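Side-chain contact in TfuB1 (Thermobifida fusca, PDB 6JX3), which binds the leader peptide of a lasso peptide precursor, as a PqqD-like recognition element of the lasso peptide biosynthesis machinery: residues A[61-66]-A[75-80]. Numbering follows the deposited sequence.
With ZN (zinc ion), chain E.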
loop_
_atom_site.group_PDB
_atom_site.type_symbol
_atom_site.label_atom_id
_atom_site.label_comp_id
_atom_site.label_asym_id
_atom_site.label_seq_id
_atom_site.Cartn_x
_atom_site.Cartn_y
_atom_site.Cartn_z
ATOM N N SER A 61 -8.899 -9.179 4.996
ATOM C CA SER A 61 -7.943 -9.216 6.080
ATOM C C SER A 61 -6.531 -9.328 5.524
ATOM O O SER A 61 -6.335 -9.791 4.403
ATOM C CB SER A 61 -8.231 -10.413 6.965
ATOM O OG SER A 61 -8.014 -11.597 6.215
ATOM N N PRO A 62 -5.523 -8.923 6.294
ATOM C CA PRO A 62 -4.146 -9.225 5.875
ATOM C C PRO A 62 -3.943 -10.701 5.612
ATOM O O PRO A 62 -3.159 -11.073 4.734
ATOM C CB PRO A 62 -3.306 -8.731 7.065
ATOM C CG PRO A 62 -4.128 -7.587 7.609
ATOM C CD PRO A 62 -5.561 -8.055 7.482
ATOM N N ALA A 63 -4.636 -11.567 6.354
ATOM C CA ALA A 63 -4.500 -12.997 6.121
ATOM C C ALA A 63 -5.033 -13.383 4.745
ATOM O O ALA A 63 -4.419 -14.195 4.042
ATOM C CB ALA A 63 -5.238 -13.765 7.211
ATOM N N ASP A 64 -6.188 -12.831 4.364
ATOM C CA ASP A 64 -6.704 -12.999 3.008
ATOM C C ASP A 64 -5.668 -12.579 1.976
ATOM O O ASP A 64 -5.480 -13.242 0.951
ATOM C CB ASP A 64 -7.927 -12.123 2.791
ATOM C CG ASP A 64 -9.165 -12.625 3.461
ATOM O OD1 ASP A 64 -9.219 -13.779 3.952
ATOM O OD2 ASP A 64 -10.099 -11.798 3.480
ATOM N N VAL A 65 -5.061 -11.411 2.191
ATOM C CA VAL A 65 -4.131 -10.878 1.207
ATOM C C VAL A 65 -2.895 -11.754 1.129
ATOM O O VAL A 65 -2.348 -11.975 0.045
ATOM C CB VAL A 65 -3.780 -9.417 1.528
ATOM C CG1 VAL A 65 -2.789 -8.859 0.484
ATOM C CG2 VAL A 65 -5.053 -8.590 1.582
ATOM N N ALA A 66 -2.437 -12.278 2.270
ATOM C CA ALA A 66 -1.298 -13.189 2.231
ATOM C C ALA A 66 -1.627 -14.424 1.405
ATOM O O ALA A 66 -0.807 -14.880 0.599
ATOM C CB ALA A 66 -0.880 -13.584 3.650
ATOM N N VAL A 75 6.050 -16.348 -3.755
ATOM C CA VAL A 75 6.382 -15.868 -2.420
ATOM C C VAL A 75 5.802 -16.843 -1.410
ATOM O O VAL A 75 4.692 -17.357 -1.586
ATOM C CB VAL A 75 5.867 -14.428 -2.198
ATOM C CG1 VAL A 75 4.344 -14.381 -2.350
ATOM C CG2 VAL A 75 6.290 -13.919 -0.829
ATOM N N GLU A 76 6.589 -17.139 -0.381
ATOM C CA GLU A 76 6.131 -17.987 0.705
ATOM C C GLU A 76 5.109 -17.242 1.548
ATOM O O GLU A 76 5.168 -16.020 1.694
ATOM C CB GLU A 76 7.309 -18.410 1.580
ATOM C CG GLU A 76 8.340 -19.247 0.852
ATOM C CD GLU A 76 7.937 -20.706 0.753
ATOM O OE1 GLU A 76 6.946 -21.097 1.406
ATOM O OE2 GLU A 76 8.605 -21.456 0.011
ATOM N N ARG A 77 4.174 -17.999 2.121
ATOM C CA ARG A 77 3.168 -17.402 2.997
ATOM C C ARG A 77 3.799 -16.580 4.118
ATOM O O ARG A 77 3.347 -15.464 4.412
ATOM C CB ARG A 77 2.271 -18.495 3.561
ATOM C CG ARG A 77 1.449 -18.042 4.729
ATOM C CD ARG A 77 0.134 -17.503 4.254
ATOM N NE ARG A 77 -0.709 -17.100 5.374
ATOM C CZ ARG A 77 -2.027 -17.241 5.400
ATOM N NH1 ARG A 77 -2.652 -17.792 4.365
ATOM N NH2 ARG A 77 -2.720 -16.831 6.457
ATOM N N THR A 78 4.843 -17.119 4.762
ATOM C CA THR A 78 5.480 -16.388 5.849
ATOM C C THR A 78 6.003 -15.038 5.366
ATOM O O THR A 78 5.798 -14.015 6.029
ATOM C CB THR A 78 6.590 -17.249 6.458
ATOM O OG1 THR A 78 6.062 -18.548 6.735
ATOM C CG2 THR A 78 7.055 -16.676 7.768
ATOM N N ASP A 79 6.670 -15.009 4.215
ATOM C CA ASP A 79 7.189 -13.753 3.691
ATOM C C ASP A 79 6.058 -12.800 3.332
ATOM O O ASP A 79 6.165 -11.590 3.550
ATOM C CB ASP A 79 8.062 -14.014 2.467
ATOM C CG ASP A 79 9.434 -14.536 2.833
ATOM O OD1 ASP A 79 9.884 -14.283 3.969
ATOM O OD2 ASP A 79 10.054 -15.207 1.984
ATOM N N ALA A 80 4.972 -13.337 2.769
ATOM C CA ALA A 80 3.836 -12.495 2.416
ATOM C C ALA A 80 3.248 -11.834 3.647
ATOM O O ALA A 80 2.966 -10.632 3.632
ATOM C CB ALA A 80 2.763 -13.313 1.701
HETATM ZN ZN ZN E . -11.877 -12.317 4.055
HETATM O O HOH W 1 -13.130 -10.686 3.350
#
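Arg-77 lays one face of its guanidinium group over Ala-66, whose CB stands 3.9 Å from NE and is displaced toward the rim of the flat group rather than centred on it. The contact joins helix 62-72 to helix 77-93, two successive helices of the PqqD-like winged-helix fold, near the start of each. Deeper in, the two helices approach through small residues: the CA atoms of Ala-66 and Ala-80 are 5.2 Å apart, and their CB atoms meet at 4.1 Å, a close approach made through two methyl groups. The reach of Arg-77 follows from its torsions, with CG anti to the backbone N (chi1 165°) and a bend at chi2 (90°) that turns CD and the guanidinium toward the first turn of the other helix. There the same face also lies near the backbone O of Ala-63, while NH2 comes within 4.0 Å of Ala-63 CB. These separations indicate packing; the charge finds its mate within its own helix, where NE forms a salt bridge with Glu-81. Replacing Arg-77 by an alanine would remove the guanidinium, which is likely to take away part of the cover over Ala-63 and Ala-66 and leave the Glu-81 carboxylate without this mate. The opposing helix begins with a capping box: Asp-64 N donates to Ser-61 OG at 2.9 Å and a nearly straight 166°, and Ser-61 N returns a longer bond to Asp-64 OD2, reaching it from above the carboxylate plane. Asp-64 CB points away from helix 77-93, and the carboxylate also serves a metal: OD2 binds a zinc ion at 1.9 Å, and water 1 is a further ligand 2.2 Å from that zinc.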